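Local coordinates for viral structural protein 4 (Bombyx mori cytoplasmic polyhedrosis virus, PDB 6TZ0) that binds GTP through a P-loop NTPase-like domain and accompanies the viral RNA-dependent RNA polymerase, whose transcription it probably assists, at residues N346-V351 with A499-T504; G375-H380 with T480-L485. One frame throughout, in Å; residues are numbered along the deposited sequence.

Interaction 1: residues N346-V351 with A499-T504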
ATOM      1  N   ASN B 346     -12.499 -17.400  20.075  1.00 35.73           N
ATOM      2  CA  ASN B 346     -12.156 -16.780  21.351  1.00 35.73           C
ATOM      3  C   ASN B 346     -12.291 -15.268  21.254  1.00 35.73           C
ATOM      4  O   ASN B 346     -11.802 -14.661  20.297  1.00 35.73           O
ATOM      5  CB  ASN B 346     -10.733 -17.132  21.783  1.00 35.73           C
ATOM      6  CG  ASN B 346     -10.535 -18.607  21.985  1.00 35.73           C
ATOM      7  OD1 ASN B 346      -9.706 -19.224  21.324  1.00 35.73           O
ATOM      8  ND2 ASN B 346     -11.304 -19.188  22.893  1.00 35.73           N
ATOM      9  N   ALA B 347     -12.937 -14.665  22.250  1.00 31.84           N
ATOM     10  CA  ALA B 347     -13.121 -13.221  22.323  1.00 31.84           C
ATOM     11  C   ALA B 347     -12.493 -12.703  23.607  1.00 31.84           C
ATOM     12  O   ALA B 347     -12.737 -13.253  24.683  1.00 31.84           O
ATOM     13  CB  ALA B 347     -14.601 -12.846  22.268  1.00 31.84           C
ATOM     14  N   THR B 348     -11.690 -11.651  23.496  1.00 29.96           N
ATOM     15  CA  THR B 348     -10.931 -11.148  24.632  1.00 29.96           C
ATOM     16  C   THR B 348     -10.966  -9.628  24.630  1.00 29.96           C
ATOM     17  O   THR B 348     -10.812  -9.006  23.577  1.00 29.96           O
ATOM     18  CB  THR B 348      -9.483 -11.658  24.577  1.00 29.96           C
ATOM     19  OG1 THR B 348      -9.480 -13.083  24.452  1.00 29.96           O
ATOM     20  CG2 THR B 348      -8.722 -11.284  25.833  1.00 29.96           C
ATOM     21  N   LEU B 349     -11.195  -9.034  25.798  1.00 26.87           N
ATOM     22  CA  LEU B 349     -11.118  -7.592  25.988  1.00 26.87           C
ATOM     23  C   LEU B 349      -9.911  -7.280  26.856  1.00 26.87           C
ATOM     24  O   LEU B 349      -9.825  -7.752  27.991  1.00 26.87           O
ATOM     25  CB  LEU B 349     -12.382  -7.045  26.645  1.00 26.87           C
ATOM     26  CG  LEU B 349     -12.435  -5.528  26.808  1.00 26.87           C
ATOM     27  CD1 LEU B 349     -12.523  -4.874  25.452  1.00 26.87           C
ATOM     28  CD2 LEU B 349     -13.581  -5.103  27.694  1.00 26.87           C
ATOM     29  N   VAL B 350      -8.989  -6.481  26.330  1.00 26.36           N
ATOM     30  CA  VAL B 350      -7.834  -6.023  27.092  1.00 26.36           C
ATOM     31  C   VAL B 350      -8.153  -4.650  27.659  1.00 26.36           C
ATOM     32  O   VAL B 350      -8.509  -3.729  26.915  1.00 26.36           O
ATOM     33  CB  VAL B 350      -6.565  -5.986  26.230  1.00 26.36           C
ATOM     34  CG1 VAL B 350      -5.400  -5.455  27.041  1.00 26.36           C
ATOM     35  CG2 VAL B 350      -6.254  -7.362  25.721  1.00 26.36           C
ATOM     36  N   VAL B 351      -8.031  -4.509  28.976  1.00 25.24           N
ATOM     37  CA  VAL B 351      -8.347  -3.271  29.678  1.00 25.24           C
ATOM     38  C   VAL B 351      -7.085  -2.786  30.373  1.00 25.24           C
ATOM     39  O   VAL B 351      -6.587  -3.443  31.293  1.00 25.24           O
ATOM     40  CB  VAL B 351      -9.480  -3.462  30.690  1.00 25.24           C
ATOM     41  CG1 VAL B 351      -9.725  -2.176  31.443  1.00 25.24           C
ATOM     42  CG2 VAL B 351     -10.735  -3.913  29.993  1.00 25.24           C
ATOM     43  N   ALA B 499      -3.007 -11.859  24.461  1.00 33.17           N
ATOM     44  CA  ALA B 499      -3.572 -12.634  23.366  1.00 33.17           C
ATOM     45  C   ALA B 499      -4.280 -11.746  22.343  1.00 33.17           C
ATOM     46  O   ALA B 499      -4.598 -10.584  22.589  1.00 33.17           O
ATOM     47  CB  ALA B 499      -4.544 -13.682  23.905  1.00 33.17           C
ATOM     48  N   ARG B 500      -4.509 -12.331  21.175  1.00 34.71           N
ATOM     49  CA  ARG B 500      -4.903 -11.586  19.990  1.00 34.71           C
ATOM     50  C   ARG B 500      -6.340 -11.083  20.086  1.00 34.71           C
ATOM     51  O   ARG B 500      -7.290 -11.865  20.158  1.00 34.71           O
ATOM     52  CB  ARG B 500      -4.669 -12.457  18.759  1.00 34.71           C
ATOM     53  CG  ARG B 500      -5.154 -13.882  18.877  1.00 34.71           C
ATOM     54  CD  ARG B 500      -4.763 -14.661  17.657  1.00 34.71           C
ATOM     55  NE  ARG B 500      -3.320 -14.805  17.532  1.00 34.71           N
ATOM     56  CZ  ARG B 500      -2.714 -15.194  16.420  1.00 34.71           C
ATOM     57  NH1 ARG B 500      -3.427 -15.452  15.337  1.00 34.71           N
ATOM     58  NH2 ARG B 500      -1.399 -15.312  16.383  1.00 34.71           N
ATOM     59  N   THR B 501      -6.482  -9.760  20.120  1.00 33.49           N
ATOM     60  CA  THR B 501      -7.755  -9.076  20.275  1.00 33.49           C
ATOM     61  C   THR B 501      -7.946  -8.103  19.128  1.00 33.49           C
ATOM     62  O   THR B 501      -7.068  -7.903  18.289  1.00 33.49           O
ATOM     63  CB  THR B 501      -7.834  -8.283  21.582  1.00 33.49           C
ATOM     64  OG1 THR B 501      -6.851  -7.242  21.561  1.00 33.49           O
ATOM     65  CG2 THR B 501      -7.560  -9.154  22.746  1.00 33.49           C
ATOM     66  N   ASP B 502      -9.100  -7.459  19.126  1.00 32.79           N
ATOM     67  CA  ASP B 502      -9.345  -6.332  18.254  1.00 32.79           C
ATOM     68  C   ASP B 502      -9.871  -5.151  19.046  1.00 32.79           C
ATOM     69  O   ASP B 502     -10.105  -4.088  18.468  1.00 32.79           O
ATOM     70  CB  ASP B 502     -10.351  -6.714  17.165  1.00 32.79           C
ATOM     71  CG  ASP B 502     -10.197  -5.903  15.913  1.00 32.79           C
ATOM     72  OD1 ASP B 502      -9.319  -5.021  15.878  1.00 32.79           O
ATOM     73  OD2 ASP B 502     -10.939  -6.178  14.949  1.00 32.79           O
ATOM     74  N   THR B 503     -10.087  -5.318  20.346  1.00 28.67           N
ATOM     75  CA  THR B 503     -10.680  -4.299  21.202  1.00 28.67           C
ATOM     76  C   THR B 503      -9.829  -4.156  22.453  1.00 28.67           C
ATOM     77  O   THR B 503      -9.879  -5.012  23.339  1.00 28.67           O
ATOM     78  CB  THR B 503     -12.113  -4.663  21.577  1.00 28.67           C
ATOM     79  OG1 THR B 503     -12.131  -5.979  22.136  1.00 28.67           O
ATOM     80  CG2 THR B 503     -13.035  -4.610  20.380  1.00 28.67           C
ATOM     81  N   THR B 504      -9.061  -3.079  22.529  1.00 26.64           N
ATOM     82  CA  THR B 504      -8.350  -2.718  23.745  1.00 26.64           C
ATOM     83  C   THR B 504      -8.686  -1.284  24.124  1.00 26.64           C
ATOM     84  O   THR B 504      -8.616  -0.377  23.290  1.00 26.64           O
ATOM     85  CB  THR B 504      -6.832  -2.938  23.599  1.00 26.64           C
ATOM     86  OG1 THR B 504      -6.135  -2.324  24.688  1.00 26.64           O
ATOM     87  CG2 THR B 504      -6.303  -2.453  22.287  1.00 26.64           C
TER

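Interaction 2: residues G375-H380 with T480-L485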
ATOM      1  N   GLY B 375     -25.282 -15.137  29.072  1.00 34.46           N
ATOM      2  CA  GLY B 375     -25.533 -16.547  29.226  1.00 34.46           C
ATOM      3  C   GLY B 375     -24.320 -17.430  29.076  1.00 34.46           C
ATOM      4  O   GLY B 375     -24.469 -18.654  29.023  1.00 34.46           O
ATOM      5  N   GLN B 376     -23.127 -16.854  29.005  1.00 34.55           N
ATOM      6  CA  GLN B 376     -21.897 -17.603  28.827  1.00 34.55           C
ATOM      7  C   GLN B 376     -20.998 -17.396  30.037  1.00 34.55           C
ATOM      8  O   GLN B 376     -21.258 -16.557  30.900  1.00 34.55           O
ATOM      9  CB  GLN B 376     -21.178 -17.175  27.546  1.00 34.55           C
ATOM     10  CG  GLN B 376     -22.000 -17.373  26.293  1.00 34.55           C
ATOM     11  CD  GLN B 376     -21.241 -17.022  25.033  1.00 34.55           C
ATOM     12  OE1 GLN B 376     -20.064 -16.690  25.078  1.00 34.55           O
ATOM     13  NE2 GLN B 376     -21.924 -17.066  23.901  1.00 34.55           N
ATOM     14  N   VAL B 377     -19.933 -18.178  30.094  1.00 33.57           N
ATOM     15  CA  VAL B 377     -18.949 -18.082  31.165  1.00 33.57           C
ATOM     16  C   VAL B 377     -17.894 -17.062  30.764  1.00 33.57           C
ATOM     17  O   VAL B 377     -17.310 -17.155  29.679  1.00 33.57           O
ATOM     18  CB  VAL B 377     -18.314 -19.454  31.445  1.00 33.57           C
ATOM     19  CG1 VAL B 377     -17.198 -19.335  32.464  1.00 33.57           C
ATOM     20  CG2 VAL B 377     -19.367 -20.423  31.926  1.00 33.57           C
ATOM     21  N   VAL B 378     -17.646 -16.088  31.635  1.00 31.79           N
ATOM     22  CA  VAL B 378     -16.662 -15.039  31.393  1.00 31.79           C
ATOM     23  C   VAL B 378     -15.503 -15.243  32.355  1.00 31.79           C
ATOM     24  O   VAL B 378     -15.702 -15.301  33.573  1.00 31.79           O
ATOM     25  CB  VAL B 378     -17.272 -13.639  31.560  1.00 31.79           C
ATOM     26  CG1 VAL B 378     -16.200 -12.578  31.397  1.00 31.79           C
ATOM     27  CG2 VAL B 378     -18.386 -13.418  30.559  1.00 31.79           C
ATOM     28  N   GLY B 379     -14.295 -15.347  31.813  1.00 32.48           N
ATOM     29  CA  GLY B 379     -13.104 -15.401  32.632  1.00 32.48           C
ATOM     30  C   GLY B 379     -12.490 -14.028  32.845  1.00 32.48           C
ATOM     31  O   GLY B 379     -12.602 -13.139  32.008  1.00 32.48           O
ATOM     32  N   HIS B 380     -11.826 -13.863  33.986  1.00 32.72           N
ATOM     33  CA  HIS B 380     -11.257 -12.567  34.348  1.00 32.72           C
ATOM     34  C   HIS B 380      -9.912 -12.789  35.029  1.00 32.72           C
ATOM     35  O   HIS B 380      -9.863 -13.163  36.202  1.00 32.72           O
ATOM     36  CB  HIS B 380     -12.212 -11.784  35.236  1.00 32.72           C
ATOM     37  CG  HIS B 380     -11.660 -10.477  35.700  1.00 32.72           C
ATOM     38  ND1 HIS B 380     -11.069 -10.317  36.934  1.00 32.72           N
ATOM     39  CD2 HIS B 380     -11.554  -9.282  35.076  1.00 32.72           C
ATOM     40  CE1 HIS B 380     -10.659  -9.070  37.065  1.00 32.72           C
ATOM     41  NE2 HIS B 380     -10.935  -8.422  35.949  1.00 32.72           N
ATOM     42  N   THR B 480      -9.808 -26.051  29.187  1.00 40.15           N
ATOM     43  CA  THR B 480     -10.815 -25.718  30.180  1.00 40.15           C
ATOM     44  C   THR B 480     -10.949 -24.220  30.406  1.00 40.15           C
ATOM     45  O   THR B 480     -11.678 -23.804  31.312  1.00 40.15           O
ATOM     46  CB  THR B 480     -10.496 -26.408  31.503  1.00 40.15           C
ATOM     47  OG1 THR B 480      -9.291 -25.860  32.045  1.00 40.15           O
ATOM     48  CG2 THR B 480     -10.287 -27.884  31.271  1.00 40.15           C
ATOM     49  N   THR B 481     -10.262 -23.406  29.621  1.00 36.70           N
ATOM     50  CA  THR B 481     -10.389 -21.972  29.789  1.00 36.70           C
ATOM     51  C   THR B 481     -11.694 -21.485  29.155  1.00 36.70           C
ATOM     52  O   THR B 481     -12.185 -22.081  28.193  1.00 36.70           O
ATOM     53  CB  THR B 481      -9.176 -21.258  29.182  1.00 36.70           C
ATOM     54  OG1 THR B 481      -9.256 -19.851  29.428  1.00 36.70           O
ATOM     55  CG2 THR B 481      -9.049 -21.519  27.692  1.00 36.70           C
ATOM     56  N   PRO B 482     -12.324 -20.463  29.732  1.00 33.98           N
ATOM     57  CA  PRO B 482     -13.584 -19.971  29.174  1.00 33.98           C
ATOM     58  C   PRO B 482     -13.383 -19.273  27.840  1.00 33.98           C
ATOM     59  O   PRO B 482     -12.282 -18.857  27.477  1.00 33.98           O
ATOM     60  CB  PRO B 482     -14.089 -18.999  30.240  1.00 33.98           C
ATOM     61  CG  PRO B 482     -13.456 -19.452  31.475  1.00 33.98           C
ATOM     62  CD  PRO B 482     -12.105 -19.939  31.089  1.00 33.98           C
ATOM     63  N   ARG B 483     -14.484 -19.168  27.101  1.00 33.07           N
ATOM     64  CA  ARG B 483     -14.434 -18.626  25.747  1.00 33.07           C
ATOM     65  C   ARG B 483     -14.172 -17.125  25.754  1.00 33.07           C
ATOM     66  O   ARG B 483     -13.357 -16.623  24.971  1.00 33.07           O
ATOM     67  CB  ARG B 483     -15.739 -18.939  25.021  1.00 33.07           C
ATOM     68  CG  ARG B 483     -15.804 -18.337  23.657  1.00 33.07           C
ATOM     69  CD  ARG B 483     -17.106 -18.593  22.964  1.00 33.07           C
ATOM     70  NE  ARG B 483     -17.124 -17.906  21.682  1.00 33.07           N
ATOM     71  CZ  ARG B 483     -17.558 -16.663  21.519  1.00 33.07           C
ATOM     72  NH1 ARG B 483     -18.020 -15.984  22.555  1.00 33.07           N
ATOM     73  NH2 ARG B 483     -17.542 -16.105  20.322  1.00 33.07           N
ATOM     74  N   THR B 484     -14.856 -16.391  26.623  1.00 32.21           N
ATOM     75  CA  THR B 484     -14.715 -14.945  26.704  1.00 32.21           C
ATOM     76  C   THR B 484     -13.853 -14.599  27.908  1.00 32.21           C
ATOM     77  O   THR B 484     -14.221 -14.902  29.045  1.00 32.21           O
ATOM     78  CB  THR B 484     -16.080 -14.267  26.801  1.00 32.21           C
ATOM     79  OG1 THR B 484     -16.736 -14.695  27.994  1.00 32.21           O
ATOM     80  CG2 THR B 484     -16.943 -14.649  25.618  1.00 32.21           C
ATOM     81  N   LEU B 485     -12.711 -13.968  27.656  1.00 30.46           N
ATOM     82  CA  LEU B 485     -11.793 -13.532  28.697  1.00 30.46           C
ATOM     83  C   LEU B 485     -11.760 -12.016  28.798  1.00 30.46           C
ATOM     84  O   LEU B 485     -11.971 -11.300  27.816  1.00 30.46           O
ATOM     85  CB  LEU B 485     -10.369 -14.024  28.441  1.00 30.46           C
ATOM     86  CG  LEU B 485     -10.017 -15.493  28.612  1.00 30.46           C
ATOM     87  CD1 LEU B 485      -8.599 -15.725  28.141  1.00 30.46           C
ATOM     88  CD2 LEU B 485     -10.165 -15.902  30.062  1.00 30.46           C
TER

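Interaction 1: residues N346-V351 with A499-T504
Val350 and Thr504 form a parallel beta bridge, their CA atoms 4.7 Å apart, at the point where the loop 499-503 passes into strand 504-507 and falls in beside strand 347-353. The pairing is modest: Val350 N gives a weak hydrogen bond to Thr503 O at 3.4 Å, and Thr504 CA brings its hydrogen to Val350 O at 3.3 Å. Before the bridge the backbones stand further apart, and there the contact is made by side chains. Thr501 carries OG1 between its backbone N and carbonyl carbon (chi1 64°), which puts CG2 anti to the carbonyl carbon and turns it to the strand. Thr501 CG2 crosses Thr348 at about a right angle, 3.6 Å from Thr348 CB, and also meets Val350 CG2 at 3.7 Å. Leu349 starts out pointing away, yet its CD1 comes back to the other segment, 3.4 Å from Thr503 O and close to Thr503 OG1, the two side chains crossing at about a right angle. Val350 and Thr504, by contrast, run side by side on one sheet face. All six touching residues are buried. Arg500 makes a cation-pi contact with Phe94 of the neighbouring polymerase chain. Helix 326-340 packs Phe335 on Leu349 and Thr503, and strand 484-489 flanks the other edge of strand 347-353.

Interaction 2: residues G375-H380 with T480-L485
Thr484 holds OG1 between its backbone N and carbonyl carbon (chi1 62°), which lifts the hydroxyl to the carbonyl of Val377 and turns CG2 toward the amide end of Gln376. The hydroxyl donates to Val377 O over 3.0 Å, approaching from 34° out of the carbonyl plane. The side chain of Thr484 thus extends the pairing by one residue, to Val377, ahead of the first bridge. Regular pairing follows at once: Gly379 N donates to Thr484 O at 2.8 Å, almost in line with the C=O bond, and the CA hydrogens of Val378 and Leu485 face Thr484 O and Gly379 O. Val378 with Thr484 and Gly379 with Leu485 are thus successive parallel bridges. Val378 CG2 lies 3.3 Å from Thr484 OG1 on one face, while on the other Leu485 CD2 reaches alongside the bare backbone of Gly379, 3.9 Å from its CA.

Toward the strand starts, Val377 CG1 packs on Pro482 CB at 3.8 Å. Gln376, extended beyond CG, offers OE1 to Arg483 NH1 in a weak bond of 3.3 Å, with amide and guanidinium planes 84° apart. The stronger hold on the guanidinium comes from the carbonyls of Val339 and Val344, which take hydrogen bonds from NH1 and NH2 respectively. Behind Val378, helix 359-374 supplies Ala367, Leu370 and Ser371. The contact supplies the 2-3 step of a parallel sheet whose order is 2-3-1-4-5, as in nucleotide kinase-like P-loop folds.

Overall arrangement
Interactions 1 and 2, their centres 13 Å apart, lie on either side of the pairing between strands 484-489 and 347-353, in one parallel sheet. The join runs through the backbone of Leu485: its N lies 3.1 Å from Ala347 O, and its O lies 3.1 Å from Leu349 N, both probable hydrogen bonds. In sequence, interaction 2 is nested within the loop that interaction 1 closes. Strand 347-353 runs into the P-loop, which binds GTP in this protein although none is bound to this chain, and helix 359-374 leads from it to 375-380. The Val350 side chain is about 11 Å from that of Lys359, whereas interaction 2 lies away from the nucleotide site.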